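Local coordinates for peroxinectin A (Dictyostelium discoideum, PDB 6ERC), which is a secreted haem peroxidase that uses hydrogen peroxide to oxidise phenolic donors and small anions such as iodide and thiocyanate, at residues 10-15 / 147-152; 3-8 / 261-266; 76-81 / 152-157. One frame throughout, in Å; residues are numbered along the deposited sequence.

Contact 1: 10-15 / 147-152; sequences EGNNKQ and GSYIDG. With NA (sodium ion), chain K.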
loop_
_atom_site.group_PDB
_atom_site.type_symbol
_atom_site.label_atom_id
_atom_site.label_comp_id
_atom_site.label_asym_id
_atom_site.label_seq_id
_atom_site.Cartn_x
_atom_site.Cartn_y
_atom_site.Cartn_z
ATOM N N GLU A 10 19.610 2.866 -3.580
ATOM C CA GLU A 10 20.914 2.290 -3.864
ATOM C C GLU A 10 21.946 2.802 -2.864
ATOM O O GLU A 10 21.754 3.819 -2.190
ATOM C CB GLU A 10 21.349 2.602 -5.297
ATOM C CG GLU A 10 21.525 4.076 -5.620
ATOM C CD GLU A 10 21.792 4.313 -7.102
ATOM O OE1 GLU A 10 22.742 3.705 -7.646
ATOM O OE2 GLU A 10 21.044 5.096 -7.731
ATOM N N GLY A 11 23.054 2.068 -2.765
ATOM C CA GLY A 11 24.044 2.310 -1.741
ATOM C C GLY A 11 23.711 1.718 -0.390
ATOM O O GLY A 11 24.570 1.725 0.500
ATOM N N ASN A 12 22.496 1.200 -0.205
ATOM C CA ASN A 12 22.120 0.625 1.083
ATOM C C ASN A 12 22.898 -0.656 1.358
ATOM O O ASN A 12 23.266 -0.931 2.506
ATOM C CB ASN A 12 20.617 0.360 1.109
ATOM C CG ASN A 12 20.092 0.118 2.504
ATOM O OD1 ASN A 12 20.388 -0.903 3.122
ATOM N ND2 ASN A 12 19.295 1.053 3.005
ATOM N N ASN A 13 23.149 -1.452 0.323
ATOM C CA ASN A 13 23.961 -2.657 0.428
ATOM C C ASN A 13 25.285 -2.405 -0.280
ATOM O O ASN A 13 25.307 -2.142 -1.487
ATOM C CB ASN A 13 23.242 -3.863 -0.178
ATOM C CG ASN A 13 23.913 -5.172 0.174
ATOM O OD1 ASN A 13 24.828 -5.621 -0.519
ATOM N ND2 ASN A 13 23.468 -5.790 1.263
ATOM N N LYS A 14 26.384 -2.486 0.472
ATOM C CA LYS A 14 27.691 -2.161 -0.087
ATOM C C LYS A 14 28.059 -3.114 -1.217
ATOM O O LYS A 14 28.504 -2.686 -2.288
ATOM C CB LYS A 14 28.750 -2.195 1.015
ATOM C CG LYS A 14 28.564 -1.130 2.082
ATOM C CD LYS A 14 29.585 -1.283 3.199
ATOM C CE LYS A 14 29.499 -0.141 4.205
ATOM N NZ LYS A 14 29.929 1.167 3.623
ATOM N N GLN A 15 27.867 -4.417 -0.999
ATOM C CA GLN A 15 28.306 -5.404 -1.979
ATOM C C GLN A 15 27.432 -5.384 -3.228
ATOM O O GLN A 15 27.913 -5.693 -4.325
ATOM C CB GLN A 15 28.304 -6.803 -1.354
ATOM C CG GLN A 15 29.277 -6.982 -0.189
ATOM C CD GLN A 15 28.814 -6.299 1.102
ATOM O OE1 GLN A 15 27.651 -5.902 1.233
ATOM N NE2 GLN A 15 29.732 -6.157 2.058
ATOM N N GLY A 147 11.566 2.572 -4.398
ATOM C CA GLY A 147 12.566 2.006 -3.515
ATOM C C GLY A 147 11.962 0.995 -2.562
ATOM O O GLY A 147 10.925 1.259 -1.946
ATOM N N SER A 148 12.603 -0.166 -2.428
ATOM C CA SER A 148 12.056 -1.241 -1.610
ATOM C C SER A 148 12.203 -0.986 -0.116
ATOM O O SER A 148 11.514 -1.633 0.680
ATOM C CB SER A 148 12.736 -2.565 -1.966
ATOM O OG SER A 148 12.514 -2.896 -3.325
ATOM N N TYR A 149 13.080 -0.067 0.279
ATOM C CA TYR A 149 13.299 0.214 1.689
ATOM C C TYR A 149 12.249 1.183 2.214
ATOM O O TYR A 149 11.752 2.049 1.491
ATOM C CB TYR A 149 14.695 0.801 1.909
ATOM C CG TYR A 149 15.819 -0.103 1.457
ATOM C CD1 TYR A 149 16.318 -1.093 2.292
ATOM C CD2 TYR A 149 16.383 0.038 0.196
ATOM C CE1 TYR A 149 17.344 -1.923 1.884
ATOM C CE2 TYR A 149 17.410 -0.787 -0.221
ATOM C CZ TYR A 149 17.888 -1.766 0.625
ATOM O OH TYR A 149 18.911 -2.590 0.211
ATOM N N ILE A 150 11.905 1.016 3.488
ATOM C CA ILE A 150 11.073 1.988 4.187
ATOM C C ILE A 150 11.960 3.188 4.495
ATOM O O ILE A 150 12.667 3.208 5.508
ATOM C CB ILE A 150 10.449 1.388 5.461
ATOM C CG1 ILE A 150 9.523 0.224 5.090
ATOM C CG2 ILE A 150 9.673 2.447 6.228
ATOM C CD1 ILE A 150 9.067 -0.613 6.265
ATOM N N ASP A 151 11.936 4.189 3.610
ATOM C CA ASP A 151 12.922 5.264 3.624
ATOM C C ASP A 151 12.277 6.640 3.497
ATOM O O ASP A 151 12.958 7.605 3.133
ATOM C CB ASP A 151 13.946 5.056 2.505
ATOM C CG ASP A 151 13.303 4.958 1.130
ATOM O OD1 ASP A 151 12.057 5.010 1.038
ATOM O OD2 ASP A 151 14.048 4.825 0.137
ATOM N N GLY A 152 10.983 6.752 3.789
ATOM C CA GLY A 152 10.318 8.038 3.753
ATOM C C GLY A 152 10.140 8.633 2.377
ATOM O O GLY A 152 9.780 9.810 2.274
HETATM NA NA NA K . 10.876 3.294 -0.280
#

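Contact 2: 3-8 / 261-266; sequences EFRSYT and QIQKIT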
loop_
_atom_site.group_PDB
_atom_site.type_symbol
_atom_site.label_atom_id
_atom_site.label_comp_id
_atom_site.label_asym_id
_atom_site.label_seq_id
_atom_site.Cartn_x
_atom_site.Cartn_y
_atom_site.Cartn_z
ATOM N N GLU A 3 27.069 10.014 6.807
ATOM C CA GLU A 3 26.417 9.358 5.683
ATOM C C GLU A 3 24.921 9.239 5.943
ATOM O O GLU A 3 24.501 8.761 7.001
ATOM C CB GLU A 3 27.021 7.974 5.450
ATOM C CG GLU A 3 26.486 7.270 4.210
ATOM C CD GLU A 3 27.023 5.864 4.058
ATOM O OE1 GLU A 3 27.449 5.277 5.075
ATOM O OE2 GLU A 3 27.021 5.344 2.920
ATOM N N PHE A 4 24.120 9.674 4.976
ATOM C CA PHE A 4 22.674 9.551 5.043
ATOM C C PHE A 4 22.173 8.722 3.869
ATOM O O PHE A 4 22.852 8.571 2.849
ATOM C CB PHE A 4 21.995 10.925 5.041
ATOM C CG PHE A 4 22.233 11.717 6.291
ATOM C CD1 PHE A 4 21.454 11.508 7.416
ATOM C CD2 PHE A 4 23.237 12.666 6.343
ATOM C CE1 PHE A 4 21.671 12.234 8.568
ATOM C CE2 PHE A 4 23.460 13.395 7.493
ATOM C CZ PHE A 4 22.676 13.179 8.606
ATOM N N ARG A 5 20.968 8.179 4.034
ATOM C CA ARG A 5 20.348 7.378 2.989
ATOM C C ARG A 5 20.341 8.130 1.667
ATOM O O ARG A 5 20.325 9.364 1.628
ATOM C CB ARG A 5 18.906 7.029 3.357
ATOM C CG ARG A 5 18.732 6.054 4.494
ATOM C CD ARG A 5 17.258 5.972 4.844
ATOM N NE ARG A 5 16.962 4.983 5.876
ATOM C CZ ARG A 5 16.674 3.706 5.644
ATOM N NH1 ARG A 5 16.649 3.228 4.407
ATOM N NH2 ARG A 5 16.419 2.898 6.663
ATOM N N SER A 6 20.341 7.374 0.577
ATOM C CA SER A 6 19.998 7.950 -0.708
ATOM C C SER A 6 18.482 8.076 -0.817
ATOM O O SER A 6 17.728 7.562 0.014
ATOM C CB SER A 6 20.545 7.097 -1.848
ATOM O OG SER A 6 20.306 7.727 -3.094
ATOM N N TYR A 7 18.031 8.778 -1.850
ATOM C CA TYR A 7 16.605 8.888 -2.115
ATOM C C TYR A 7 16.083 7.763 -3.001
ATOM O O TYR A 7 14.865 7.564 -3.072
ATOM C CB TYR A 7 16.294 10.245 -2.755
ATOM C CG TYR A 7 16.663 11.408 -1.867
ATOM C CD1 TYR A 7 15.923 11.694 -0.729
ATOM C CD2 TYR A 7 17.755 12.214 -2.160
ATOM C CE1 TYR A 7 16.256 12.748 0.090
ATOM C CE2 TYR A 7 18.094 13.274 -1.346
ATOM C CZ TYR A 7 17.341 13.535 -0.221
ATOM O OH TYR A 7 17.666 14.590 0.603
ATOM N N THR A 8 16.973 7.015 -3.654
ATOM C CA THR A 8 16.584 5.963 -4.581
ATOM C C THR A 8 16.658 4.567 -3.980
ATOM O O THR A 8 16.039 3.647 -4.521
ATOM C CB THR A 8 17.476 6.011 -5.825
ATOM O OG1 THR A 8 18.852 6.065 -5.424
ATOM C CG2 THR A 8 17.143 7.230 -6.669
ATOM N N GLN A 261 10.561 7.071 12.743
ATOM C CA GLN A 261 9.195 7.095 13.254
ATOM C C GLN A 261 8.285 6.202 12.420
ATOM O O GLN A 261 7.455 5.466 12.968
ATOM C CB GLN A 261 8.671 8.531 13.277
ATOM C CG GLN A 261 7.289 8.681 13.893
ATOM C CD GLN A 261 7.239 8.233 15.341
ATOM O OE1 GLN A 261 7.489 9.019 16.256
ATOM N NE2 GLN A 261 6.913 6.965 15.557
ATOM N N ILE A 262 8.425 6.249 11.094
ATOM C CA ILE A 262 7.631 5.377 10.232
ATOM C C ILE A 262 7.960 3.917 10.522
ATOM O O ILE A 262 7.065 3.082 10.700
ATOM C CB ILE A 262 7.863 5.726 8.751
ATOM C CG1 ILE A 262 7.364 7.144 8.450
ATOM C CG2 ILE A 262 7.154 4.718 7.843
ATOM C CD1 ILE A 262 7.832 7.695 7.116
ATOM N N GLN A 263 9.251 3.590 10.578
ATOM C CA GLN A 263 9.653 2.207 10.799
ATOM C C GLN A 263 9.133 1.679 12.130
ATOM O O GLN A 263 8.613 0.559 12.199
ATOM C CB GLN A 263 11.175 2.095 10.730
ATOM C CG GLN A 263 11.740 2.292 9.337
ATOM C CD GLN A 263 13.242 2.124 9.287
ATOM O OE1 GLN A 263 13.910 2.041 10.320
ATOM N NE2 GLN A 263 13.785 2.059 8.080
ATOM N N LYS A 264 9.251 2.474 13.201
ATOM C CA LYS A 264 8.895 1.979 14.529
ATOM C C LYS A 264 7.407 1.673 14.631
ATOM O O LYS A 264 7.013 0.649 15.202
ATOM C CB LYS A 264 9.301 2.992 15.599
ATOM C CG LYS A 264 9.264 2.428 17.016
ATOM C CD LYS A 264 9.481 3.511 18.060
ATOM C CE LYS A 264 9.519 2.939 19.469
ATOM N NZ LYS A 264 9.619 4.023 20.493
ATOM N N ILE A 265 6.561 2.558 14.098
ATOM C CA ILE A 265 5.121 2.310 14.116
ATOM C C ILE A 265 4.795 1.029 13.357
ATOM O O ILE A 265 3.900 0.269 13.746
ATOM C CB ILE A 265 4.364 3.522 13.539
ATOM C CG1 ILE A 265 4.440 4.700 14.515
ATOM C CG2 ILE A 265 2.904 3.166 13.247
ATOM C CD1 ILE A 265 3.971 6.010 13.936
ATOM N N THR A 266 5.514 0.769 12.267
ATOM C CA THR A 266 5.246 -0.424 11.474
ATOM C C THR A 266 5.538 -1.691 12.272
ATOM O O THR A 266 4.704 -2.601 12.336
ATOM C CB THR A 266 6.073 -0.390 10.188
ATOM O OG1 THR A 266 5.712 0.766 9.420
ATOM C CG2 THR A 266 5.834 -1.642 9.352
#

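Contact 3: 76-81 / 152-157; sequences GQFLIH and GNVLYG. With NA (sodium ion), chain K; HEM (protoporphyrin IX containing Fe), chain F.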
loop_
_atom_site.group_PDB
_atom_site.type_symbol
_atom_site.label_atom_id
_atom_site.label_comp_id
_atom_site.label_asym_id
_atom_site.label_seq_id
_atom_site.Cartn_x
_atom_site.Cartn_y
_atom_site.Cartn_z
ATOM N N GLY A 76 -1.627 0.902 6.567
ATOM C CA GLY A 76 -1.252 -0.135 5.619
ATOM C C GLY A 76 -1.064 0.415 4.219
ATOM O O GLY A 76 -0.068 0.130 3.554
ATOM N N GLN A 77 -2.023 1.218 3.757
ATOM C CA GLN A 77 -1.892 1.843 2.447
ATOM C C GLN A 77 -0.721 2.817 2.429
ATOM O O GLN A 77 -0.000 2.918 1.428
ATOM C CB GLN A 77 -3.192 2.554 2.075
ATOM C CG GLN A 77 -3.228 3.074 0.649
ATOM C CD GLN A 77 -4.521 3.796 0.333
ATOM O OE1 GLN A 77 -5.399 3.927 1.190
ATOM N NE2 GLN A 77 -4.647 4.270 -0.903
ATOM N N PHE A 78 -0.519 3.541 3.530
ATOM C CA PHE A 78 0.641 4.418 3.643
ATOM C C PHE A 78 1.938 3.621 3.661
ATOM O O PHE A 78 2.954 4.078 3.127
ATOM C CB PHE A 78 0.521 5.271 4.907
ATOM C CG PHE A 78 1.630 6.263 5.075
ATOM C CD1 PHE A 78 1.555 7.510 4.479
ATOM C CD2 PHE A 78 2.744 5.954 5.833
ATOM C CE1 PHE A 78 2.571 8.425 4.632
ATOM C CE2 PHE A 78 3.763 6.865 5.988
ATOM C CZ PHE A 78 3.675 8.104 5.388
ATOM N N LEU A 79 1.918 2.427 4.255
ATOM C CA LEU A 79 3.125 1.615 4.347
ATOM C C LEU A 79 3.542 1.079 2.982
ATOM O O LEU A 79 4.725 1.114 2.630
ATOM C CB LEU A 79 2.902 0.468 5.332
ATOM C CG LEU A 79 4.033 -0.551 5.485
ATOM C CD1 LEU A 79 5.364 0.124 5.781
ATOM C CD2 LEU A 79 3.681 -1.538 6.591
ATOM N N ILE A 80 2.587 0.566 2.198
ATOM C CA ILE A 80 2.948 -0.010 0.905
ATOM C C ILE A 80 3.488 1.062 -0.029
ATOM O O ILE A 80 4.370 0.791 -0.854
ATOM C CB ILE A 80 1.752 -0.751 0.270
ATOM C CG1 ILE A 80 2.195 -1.460 -1.011
ATOM C CG2 ILE A 80 0.608 0.204 -0.033
ATOM C CD1 ILE A 80 3.089 -2.659 -0.760
ATOM N N HIS A 81 2.974 2.287 0.069
ATOM C CA HIS A 81 3.507 3.372 -0.742
ATOM C C HIS A 81 4.944 3.726 -0.373
ATOM O O HIS A 81 5.568 4.522 -1.083
ATOM C CB HIS A 81 2.609 4.604 -0.622
ATOM C CG HIS A 81 1.251 4.419 -1.222
ATOM N ND1 HIS A 81 0.231 5.332 -1.056
ATOM C CD2 HIS A 81 0.742 3.425 -1.989
ATOM C CE1 HIS A 81 -0.846 4.909 -1.694
ATOM N NE2 HIS A 81 -0.563 3.753 -2.267
ATOM N N GLY A 152 10.983 6.752 3.789
ATOM C CA GLY A 152 10.318 8.038 3.753
ATOM C C GLY A 152 10.140 8.633 2.377
ATOM O O GLY A 152 9.780 9.810 2.274
ATOM N N ASN A 153 10.383 7.862 1.312
ATOM C CA ASN A 153 10.164 8.366 -0.040
ATOM C C ASN A 153 8.766 8.945 -0.195
ATOM O O ASN A 153 8.542 9.823 -1.036
ATOM C CB ASN A 153 10.379 7.248 -1.060
ATOM C CG ASN A 153 9.285 6.190 -1.004
ATOM O OD1 ASN A 153 9.385 5.215 -0.260
ATOM N ND2 ASN A 153 8.233 6.386 -1.788
ATOM N N VAL A 154 7.813 8.454 0.598
ATOM C CA VAL A 154 6.452 8.975 0.562
ATOM C C VAL A 154 6.428 10.471 0.851
ATOM O O VAL A 154 5.563 11.194 0.343
ATOM C CB VAL A 154 5.573 8.188 1.555
ATOM C CG1 VAL A 154 6.134 8.290 2.968
ATOM C CG2 VAL A 154 4.136 8.678 1.507
ATOM N N LEU A 155 7.360 10.963 1.667
ATOM C CA LEU A 155 7.413 12.383 1.999
ATOM C C LEU A 155 8.425 13.157 1.169
ATOM O O LEU A 155 8.132 14.275 0.736
ATOM C CB LEU A 155 7.748 12.576 3.481
ATOM C CG LEU A 155 6.764 12.015 4.512
ATOM C CD1 LEU A 155 7.253 12.356 5.900
ATOM C CD2 LEU A 155 5.349 12.543 4.303
ATOM N N TYR A 156 9.604 12.589 0.928
ATOM C CA TYR A 156 10.724 13.341 0.379
ATOM C C TYR A 156 10.987 13.061 -1.094
ATOM O O TYR A 156 11.863 13.704 -1.682
ATOM C CB TYR A 156 11.984 13.049 1.199
ATOM C CG TYR A 156 11.737 13.128 2.688
ATOM C CD1 TYR A 156 11.589 14.355 3.320
ATOM C CD2 TYR A 156 11.633 11.977 3.458
ATOM C CE1 TYR A 156 11.353 14.435 4.679
ATOM C CE2 TYR A 156 11.398 12.047 4.818
ATOM C CZ TYR A 156 11.260 13.280 5.425
ATOM O OH TYR A 156 11.026 13.358 6.778
ATOM N N GLY A 157 10.255 12.135 -1.707
ATOM C CA GLY A 157 10.425 11.854 -3.119
ATOM C C GLY A 157 11.518 10.841 -3.385
ATOM O O GLY A 157 12.250 10.397 -2.495
HETATM NA NA NA K . 10.876 3.294 -0.280
HETATM C CHA HEM F . -2.532 -1.231 -5.250
HETATM C CHB HEM F . -6.328 1.680 -4.553
HETATM C CHC HEM F . -6.210 0.661 0.203
HETATM C CHD HEM F . -2.563 -2.436 -0.553
HETATM C C1A HEM F . -3.606 -0.407 -5.477
HETATM C C2A HEM F . -4.096 0.003 -6.770
HETATM C C3A HEM F . -5.148 0.806 -6.587
HETATM C C4A HEM F . -5.353 0.934 -5.162
HETATM C CMA HEM F . -5.998 1.492 -7.679
HETATM C CAA HEM F . -3.490 -0.447 -8.109
HETATM C CBA HEM F . -4.521 -1.344 -8.780
HETATM C CGA HEM F . -3.842 -2.259 -9.765
HETATM O O1A HEM F . -3.010 -3.101 -9.339
HETATM O O2A HEM F . -4.142 -2.155 -10.981
HETATM C C1B HEM F . -6.603 1.667 -3.207
HETATM C C2B HEM F . -7.629 2.452 -2.566
HETATM C C3B HEM F . -7.599 2.180 -1.251
HETATM C C4B HEM F . -6.551 1.206 -1.021
HETATM C CMB HEM F . -8.544 3.418 -3.346
HETATM C CAB HEM F . -8.482 2.736 -0.109
HETATM C CBB HEM F . -9.507 3.569 -0.314
HETATM C C1C HEM F . -5.221 -0.273 0.422
HETATM C C2C HEM F . -4.862 -0.867 1.698
HETATM C C3C HEM F . -3.844 -1.728 1.483
HETATM C C4C HEM F . -3.543 -1.692 0.069
HETATM C CMC HEM F . -5.601 -0.501 3.003
HETATM C CAC HEM F . -3.034 -2.656 2.427
HETATM C CBC HEM F . -3.201 -2.770 3.746
HETATM C C1D HEM F . -2.211 -2.345 -1.878
HETATM C C2D HEM F . -1.086 -3.002 -2.502
HETATM C C3D HEM F . -1.092 -2.673 -3.797
HETATM C C4D HEM F . -2.202 -1.785 -4.036
HETATM C CMD HEM F . -0.097 -3.936 -1.774
HETATM C CAD HEM F . -0.088 -3.100 -4.882
HETATM C CBD HEM F . 1.124 -2.194 -4.692
HETATM C CGD HEM F . 1.782 -1.876 -6.013
HETATM O O1D HEM F . 1.327 -0.918 -6.689
HETATM O O2D HEM F . 2.762 -2.563 -6.398
HETATM N NA HEM F . -4.396 0.182 -4.515
HETATM N NB HEM F . -5.964 0.918 -2.239
HETATM N NC HEM F . -4.393 -0.800 -0.547
HETATM N ND HEM F . -2.868 -1.610 -2.843
HETATM FE FE HEM F . -4.360 -0.321 -2.535
#

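Contact 1: 10-15 / 147-152
N12 and Y149 mark the closest approach of two irregular backbones, with their CA atoms still 8.9 Å apart, so side chains alone close the gap. The 10-15 segment bends at G11, where the positive phi of 81° would jam a side chain against the preceding carbonyl and suits glycine. In 147-152 the chain curls until the carbonyls of G147 and Y149 point at one sodium ion. G152, also at positive phi, then serves as N-cap of the short helix 153-156.

Across the gap, the N12 amide is stacked on one face of the Y149 ring, the two planes only 13° apart. N12 CG sits 3.4 Å above the ring plane, displaced toward the rim, while OD1 of N12 lies 3.4 Å from CE1 of Y149. With CG anti to the backbone N (chi1 -165°), N12 can lay its flat amide along the ring. An asparagine fits because it stacks and still bonds: OD1 accepts from R470 N. The phenol of Y149 bonds to Q19 O.

At the backbone end of Y149, sodium is bound by Y149 O at 2.3 Å, by D151 OD1 at 2.5 Å and by G147 O at 2.6 Å. N82 O and N153 OD1 complete a five-oxygen site, most of it supplied by the 147-152 loop, beside the distal haem helix, probably the counterpart of the calcium-binding site of mammalian haem peroxidases.

Contact 2: 3-8 / 261-266
R5 and Q263 approach each other from opposite directions, the arginine from the N-terminal loop and the glutamine from helix 247-275, the amide nitrogen coming obliquely to the guanidinium. Their CA atoms are 14.2 Å apart, a span bridged because both chains are stretched out; in R5 chi2 and chi3 are 172° and 176°, which carries the guanidinium straight toward the helix. Long, flexible polar residues suit such a distance.

The direct encounter is between two donors. NH2 of R5 stands 3.1 Å from NE2 of Q263, with the guanidinium and amide planes almost perpendicular at 83°, and no hydrogen bond joins them. Each nitrogen spends its protons on acceptors elsewhere: R5 NH2 forms a salt bridge with D469 OD2, and Q263 NE2 donates to I150 O and, weakly, to the same D469 oxygen.

Other bonds lie within the helix itself. I262 O accepts T266 N at 3.2 Å in the usual helical manner and also takes T266 OG1 at 3.0 Å, the two donors reaching it from opposite faces of the carbonyl plane. The short threonine side chain can thus satisfy its buried hydroxyl on its own helix.

The chemistry implies that the two donors can lie so close because D469 OD2 serves both, probably offsetting the arginine's charge, while I150 O is the glutamine's stronger acceptor; the N-terminal loop is linked to helix 247-275 through D469 and not directly.

Contact 3: 76-81 / 152-157
F78 turns its ring obliquely against V154, CZ of F78 lying 3.5 Å from CG1 of V154 and CE1 of F78 equally far from CG2 of V154. W75 and H224 meet the same ring, H224 edge-to-face. This is the distal haem helix of the animal peroxidases, the segment that carries H81, the predicted proton acceptor. Q77 O lies 3.3 Å above one face of the H81 imidazole, toward its rim.

On the haem side the Q77 amide lies nearly parallel to the porphyrin, with OE1 of Q77 3.5 Å from CHC of the haem. Its extended chain, CG anti to the backbone N (chi1 -172°), reaches over the macrocycle. With an alanine here, the porphyrin around CHC would probably lose its amide cover, and N217 and E216 their weak polar partner. G76 suits its place because a CB would clash with the vinyl carbon CBC of the haem.

The N153 amide works with both its ends. Its OD1 binds sodium at 2.4 Å, and chi1 of 70° folds the group between backbone N and carbonyl carbon, from where ND2 of N153 gives the backbone carbonyl H81 O a weak hydrogen bond of 3.3 Å at 160°.

How the contacts relate
All three contacts are buried, but contact 3 lies deepest, its centre about 8 Å from the centre of the chain, whereas contacts 1 and 2 lie about 18 and 17 Å out, where the N-terminal loop is fastened down. Contacts 1 and 3 share G152 and the sodium ion, so one ion joins the 147-152 loop to the start of helix 153-156. Contact 2 meets contact 1 where I150 packs on I262, CG2 of I150 lying 3.8 Å from CG2 of I262, and packs on contact 3 through T266 and L79. Stacking marks contact 1 and clustered donors contact 2; contact 3 combines apolar packing with a weak bond beside the active site.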